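Local coordinates for protein peptidase S15/CocE/NonD (Thaumarchaeota archaeon SCGC AB-539-E09, PDB 4PF1) that acts as an aminopeptidase, a serine peptidase of the S15 family with an alpha/beta hydrolase fold, probably removing residues from the N-termini of peptides, at residues R35-P40 with T49-P54; T60-T65 with R98-Y103. All coordinates share one frame; numbering follows the deposited sequence.

Contact 1 (R35-P40 with T49-P54); sequences REEMIP and TIILIP
R35 and I51 face each other as an antiparallel hydrogen-bonded pair: R35 N gives to I51 O at 2.8 Å, and I51 N gives back to R35 O. Two residues on, E37 and T49 repeat the exchange, though the return bond from T49 N to E37 O is more bent, at 147°. Between these two pairs, E36 and I50 form the non-hydrogen-bonded pair. I50 CD1 lies beside E36 CG at 3.8 Å, the two side chains running the same way. On the other face, I51 CD1 meets E37 CG at 3.8 Å, and I53 CD1 reaches R35 CD at 4.0 Å, so the aliphatic part of the arginine is what touches the facing strand. I39 lays CD1 against T49 OG1 at 3.4 Å. The strands, antiparallel at 150°, make a beta hairpin at the edge of the mixed sheet of the alpha/beta hydrolase fold, with 32-40 outermost in the chain. Along the outer strand, R35 bends at chi3 (75°) and brings NE and NH2 side-on to one oxygen, E37 OE2. NH2 forms the salt bridge at 3.0 Å, coming from above the carboxylate plane, while OE2 stays near the guanidinium plane. The T49 hydroxyl is hydrogen-bonded to Q104 and to L47 O. W143 of helix 133-147 covers R35, E37 and I39.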
loop_
_atom_site.group_PDB
_atom_site.type_symbol
_atom_site.label_atom_id
_atom_site.label_comp_id
_atom_site.label_asym_id
_atom_site.label_seq_id
_atom_site.Cartn_x
_atom_site.Cartn_y
_atom_site.Cartn_z
ATOM N N ARG A 35 28.493 1.136 28.761
ATOM C CA ARG A 35 28.849 0.691 30.111
ATOM C C ARG A 35 27.637 0.074 30.801
ATOM O O ARG A 35 26.614 0.741 30.966
ATOM C CB ARG A 35 29.406 1.854 30.947
ATOM C CG ARG A 35 30.921 1.945 30.935
ATOM C CD ARG A 35 31.432 2.976 31.927
ATOM N NE ARG A 35 31.358 2.499 33.310
ATOM C CZ ARG A 35 31.962 3.090 34.338
ATOM N NH1 ARG A 35 32.698 4.179 34.148
ATOM N NH2 ARG A 35 31.843 2.591 35.560
ATOM N N GLU A 36 27.745 -1.207 31.184
ATOM C CA GLU A 36 26.668 -1.931 31.862
ATOM C C GLU A 36 27.036 -2.098 33.330
ATOM O O GLU A 36 28.045 -2.737 33.648
ATOM C CB GLU A 36 26.403 -3.283 31.182
ATOM C CG GLU A 36 25.955 -3.141 29.733
ATOM C CD GLU A 36 25.672 -4.437 29.000
ATOM O OE1 GLU A 36 26.548 -5.334 29.008
ATOM O OE2 GLU A 36 24.600 -4.530 28.363
ATOM N N GLU A 37 26.270 -1.452 34.222
ATOM C CA GLU A 37 26.589 -1.457 35.647
ATOM C C GLU A 37 25.425 -1.918 36.513
ATOM O O GLU A 37 24.281 -1.527 36.281
ATOM C CB GLU A 37 27.038 -0.053 36.100
ATOM C CG GLU A 37 28.291 0.463 35.402
ATOM C CD GLU A 37 29.608 -0.154 35.839
ATOM O OE1 GLU A 37 29.673 -0.704 36.961
ATOM O OE2 GLU A 37 30.587 -0.060 35.064
ATOM N N MET A 38 25.728 -2.734 37.529
ATOM C CA MET A 38 24.752 -3.175 38.521
ATOM C C MET A 38 24.964 -2.309 39.767
ATOM O O MET A 38 25.794 -2.636 40.620
ATOM C CB MET A 38 24.892 -4.685 38.819
ATOM C CG MET A 38 24.413 -5.582 37.681
ATOM S SD MET A 38 22.612 -5.559 37.431
ATOM C CE MET A 38 22.075 -6.675 38.737
ATOM N N ILE A 39 24.298 -1.134 39.801
ATOM C CA ILE A 39 24.462 -0.153 40.876
ATOM C C ILE A 39 23.746 -0.624 42.151
ATOM O O ILE A 39 22.531 -0.842 42.131
ATOM C CB ILE A 39 23.997 1.276 40.452
ATOM C CG1 ILE A 39 24.758 1.771 39.197
ATOM C CG2 ILE A 39 24.153 2.269 41.619
ATOM C CD1 ILE A 39 24.189 3.054 38.561
ATOM N N PRO A 40 24.480 -0.740 43.284
ATOM C CA PRO A 40 23.822 -1.148 44.532
ATOM C C PRO A 40 23.069 0.010 45.180
ATOM O O PRO A 40 23.618 1.106 45.331
ATOM C CB PRO A 40 24.984 -1.630 45.420
ATOM C CG PRO A 40 26.247 -1.409 44.621
ATOM C CD PRO A 40 25.920 -0.504 43.489
ATOM N N THR A 49 21.933 -0.873 35.018
ATOM C CA THR A 49 22.062 0.475 34.474
ATOM C C THR A 49 22.915 0.480 33.198
ATOM O O THR A 49 24.075 0.063 33.218
ATOM C CB THR A 49 22.629 1.409 35.554
ATOM O OG1 THR A 49 21.981 1.130 36.799
ATOM C CG2 THR A 49 22.459 2.871 35.210
ATOM N N ILE A 50 22.334 0.975 32.095
ATOM C CA ILE A 50 22.998 1.043 30.792
ATOM C C ILE A 50 23.426 2.481 30.532
ATOM O O ILE A 50 22.576 3.355 30.367
ATOM C CB ILE A 50 22.083 0.485 29.653
ATOM C CG1 ILE A 50 21.456 -0.908 30.008
ATOM C CG2 ILE A 50 22.794 0.479 28.287
ATOM C CD1 ILE A 50 22.444 -2.025 30.540
ATOM N N ILE A 51 24.744 2.720 30.506
ATOM C CA ILE A 51 25.326 4.049 30.317
ATOM C C ILE A 51 25.955 4.160 28.916
ATOM O O ILE A 51 26.873 3.405 28.582
ATOM C CB ILE A 51 26.356 4.356 31.445
ATOM C CG1 ILE A 51 25.739 4.123 32.848
ATOM C CG2 ILE A 51 26.914 5.780 31.318
ATOM C CD1 ILE A 51 26.700 3.524 33.880
ATOM N N LEU A 52 25.452 5.102 28.105
ATOM C CA LEU A 52 25.951 5.328 26.749
ATOM C C LEU A 52 26.751 6.628 26.707
ATOM O O LEU A 52 26.189 7.715 26.865
ATOM C CB LEU A 52 24.797 5.348 25.720
ATOM C CG LEU A 52 23.786 4.188 25.791
ATOM C CD1 LEU A 52 22.605 4.452 24.896
ATOM C CD2 LEU A 52 24.434 2.850 25.429
ATOM N N ILE A 53 28.071 6.509 26.550
ATOM C CA ILE A 53 28.958 7.667 26.530
ATOM C C ILE A 53 29.463 7.907 25.106
ATOM O O ILE A 53 30.105 7.024 24.535
ATOM C CB ILE A 53 30.142 7.511 27.534
ATOM C CG1 ILE A 53 29.676 6.929 28.891
ATOM C CG2 ILE A 53 30.880 8.850 27.713
ATOM C CD1 ILE A 53 30.737 6.150 29.651
ATOM N N PRO A 54 29.200 9.095 24.513
ATOM C CA PRO A 54 29.733 9.369 23.166
ATOM C C PRO A 54 31.262 9.398 23.195
ATOM O O PRO A 54 31.839 9.905 24.153
ATOM C CB PRO A 54 29.139 10.744 22.815
ATOM C CG PRO A 54 28.046 10.974 23.811
ATOM C CD PRO A 54 28.456 10.252 25.044
#

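Contact 2 (T60-T65 with R98-Y103); sequences TPIVLT and RYIIVY
I100, V63 and T65 have the most surface buried by the contact. I100 N donates to P61 O and I100 O accepts from V63 N at 2.8 Å, the latter bond nearly along the C=O axis, so one residue ties two positions of the partner strand. Its CD1 crosses to T60 CG2 at 3.7 Å, while I62 CG1 packs on its CB. V63 carries the register forward: its O takes V102 N, and its CG1, set between backbone N and carbonyl carbon (chi1 60°), runs beside I101 CG1 at 3.7 Å. V63 CB also meets the edge of the Y99 ring, whose face receives P61 CG 3.5 Å from the ring centroid and 9° off the normal, a CH-pi contact. T65 N bonds to V102 O, and T65 CB lies over the Y103 ring, 3.7 Å from the centroid and offset toward the rim, a second CH-pi contact. Ahead of the first bridge, I62 with I100, T60 OG1 donates at 2.8 Å, from above the carbonyl plane, to O of R98, whose positive phi belongs to the Schellman motif closing helix 92-96. The strands are parallel, at 22°. T94 touches V63, Y99 and I101, and L364 of helix 347-365 packs on P61 and Y99; strand 154-160 flanks 60-67, and I51 and I53 of strand 46-54 pack on I100.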
loop_
_atom_site.group_PDB
_atom_site.type_symbol
_atom_site.label_atom_id
_atom_site.label_comp_id
_atom_site.label_asym_id
_atom_site.label_seq_id
_atom_site.Cartn_x
_atom_site.Cartn_y
_atom_site.Cartn_z
ATOM N N THR A 60 30.193 16.689 29.761
ATOM C CA THR A 60 28.858 16.686 29.139
ATOM C C THR A 60 27.789 16.226 30.171
ATOM O O THR A 60 28.093 15.396 31.030
ATOM C CB THR A 60 28.870 15.821 27.838
ATOM O OG1 THR A 60 27.697 16.068 27.067
ATOM C CG2 THR A 60 29.008 14.329 28.104
ATOM N N PRO A 61 26.537 16.741 30.124
ATOM C CA PRO A 61 25.538 16.299 31.117
ATOM C C PRO A 61 25.012 14.879 30.878
ATOM O O PRO A 61 25.306 14.261 29.848
ATOM C CB PRO A 61 24.422 17.331 30.975
ATOM C CG PRO A 61 24.526 17.813 29.586
ATOM C CD PRO A 61 25.984 17.778 29.225
ATOM N N ILE A 62 24.217 14.370 31.842
ATOM C CA ILE A 62 23.594 13.046 31.782
ATOM C C ILE A 62 22.076 13.194 31.616
ATOM O O ILE A 62 21.458 14.029 32.278
ATOM C CB ILE A 62 23.953 12.208 33.051
ATOM C CG1 ILE A 62 25.463 11.857 33.092
ATOM C CG2 ILE A 62 23.075 10.935 33.179
ATOM C CD1 ILE A 62 25.995 11.499 34.499
ATOM N N VAL A 63 21.479 12.370 30.747
ATOM C CA VAL A 63 20.030 12.334 30.568
ATOM C C VAL A 63 19.558 10.907 30.969
ATOM O O VAL A 63 19.931 9.923 30.328
ATOM C CB VAL A 63 19.569 12.816 29.156
ATOM C CG1 VAL A 63 20.153 11.967 28.030
ATOM C CG2 VAL A 63 18.051 12.900 29.063
ATOM N N LEU A 64 18.859 10.810 32.116
ATOM C CA LEU A 64 18.449 9.547 32.732
ATOM C C LEU A 64 16.984 9.188 32.465
ATOM O O LEU A 64 16.097 10.028 32.595
ATOM C CB LEU A 64 18.705 9.615 34.267
ATOM C CG LEU A 64 18.181 8.452 35.149
ATOM C CD1 LEU A 64 18.916 7.147 34.859
ATOM C CD2 LEU A 64 18.290 8.793 36.617
ATOM N N THR A 65 16.741 7.906 32.148
ATOM C CA THR A 65 15.404 7.353 31.958
ATOM C C THR A 65 15.327 6.026 32.723
ATOM O O THR A 65 16.182 5.162 32.546
ATOM C CB THR A 65 15.065 7.216 30.467
ATOM O OG1 THR A 65 15.292 8.472 29.816
ATOM C CG2 THR A 65 13.619 6.773 30.238
ATOM N N ARG A 98 25.482 15.270 22.158
ATOM C CA ARG A 98 26.514 14.397 22.734
ATOM C C ARG A 98 26.421 14.317 24.276
ATOM O O ARG A 98 27.441 14.303 24.972
ATOM C CB ARG A 98 27.928 14.792 22.259
ATOM C CG ARG A 98 28.074 14.738 20.736
ATOM C CD ARG A 98 29.428 15.223 20.263
ATOM N NE ARG A 98 30.476 14.233 20.505
ATOM C CZ ARG A 98 31.618 14.492 21.135
ATOM N NH1 ARG A 98 32.517 13.533 21.313
ATOM N NH2 ARG A 98 31.873 15.715 21.586
ATOM N N TYR A 99 25.181 14.199 24.794
ATOM C CA TYR A 99 24.906 13.969 26.218
ATOM C C TYR A 99 25.240 12.526 26.545
ATOM O O TYR A 99 25.260 11.684 25.641
ATOM C CB TYR A 99 23.397 14.183 26.513
ATOM C CG TYR A 99 22.924 15.600 26.769
ATOM C CD1 TYR A 99 23.513 16.683 26.120
ATOM C CD2 TYR A 99 21.809 15.848 27.563
ATOM C CE1 TYR A 99 23.050 17.984 26.316
ATOM C CE2 TYR A 99 21.328 17.140 27.753
ATOM C CZ TYR A 99 21.953 18.206 27.130
ATOM O OH TYR A 99 21.503 19.485 27.342
ATOM N N ILE A 100 25.409 12.208 27.831
ATOM C CA ILE A 100 25.532 10.819 28.246
ATOM C C ILE A 100 24.092 10.323 28.430
ATOM O O ILE A 100 23.308 10.975 29.125
ATOM C CB ILE A 100 26.419 10.659 29.518
ATOM C CG1 ILE A 100 27.913 10.849 29.170
ATOM C CG2 ILE A 100 26.182 9.298 30.191
ATOM C CD1 ILE A 100 28.778 11.404 30.310
ATOM N N ILE A 101 23.713 9.250 27.724
ATOM C CA ILE A 101 22.350 8.722 27.796
ATOM C C ILE A 101 22.344 7.468 28.671
ATOM O O ILE A 101 23.080 6.514 28.400
ATOM C CB ILE A 101 21.751 8.478 26.384
ATOM C CG1 ILE A 101 21.777 9.787 25.549
ATOM C CG2 ILE A 101 20.319 7.914 26.486
ATOM C CD1 ILE A 101 21.978 9.603 24.097
ATOM N N VAL A 102 21.538 7.494 29.748
ATOM C CA VAL A 102 21.480 6.402 30.717
ATOM C C VAL A 102 20.058 5.836 30.830
ATOM O O VAL A 102 19.108 6.583 31.076
ATOM C CB VAL A 102 22.019 6.848 32.111
ATOM C CG1 VAL A 102 21.911 5.724 33.131
ATOM C CG2 VAL A 102 23.458 7.348 32.021
ATOM N N TYR A 103 19.932 4.505 30.690
ATOM C CA TYR A 103 18.675 3.778 30.867
ATOM C C TYR A 103 18.852 2.750 31.956
ATOM O O TYR A 103 19.814 1.975 31.925
ATOM C CB TYR A 103 18.209 3.121 29.558
ATOM C CG TYR A 103 17.358 4.035 28.709
ATOM C CD1 TYR A 103 17.923 5.106 28.020
ATOM C CD2 TYR A 103 15.982 3.849 28.612
ATOM C CE1 TYR A 103 17.139 5.976 27.268
ATOM C CE2 TYR A 103 15.190 4.697 27.841
ATOM C CZ TYR A 103 15.773 5.763 27.176
ATOM O OH TYR A 103 15.002 6.620 26.436
#

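Overall arrangement
Contacts 1 and 2 are consecutive pieces of one mixed sheet, their centres about 10 Å apart, joined where strand 46-54 runs beside strand 100-105: I50 N lies 2.7 Å from Y103 O and L52 N 2.8 Å from I101 O, both probable hydrogen bonds. Contact 1 pairs antiparallel strands at the sheet edge; its outer strand bears R35, E36 and E37, partly or fully exposed, and its inner strand buried, mostly aliphatic residues. Contact 2 pairs parallel strands further in, with nearly all its residues buried and 641 Å² covered against 405 Å². Accordingly, charge pairing within one strand marks the first, whereas aliphatic packing and CH-pi contacts mark the second.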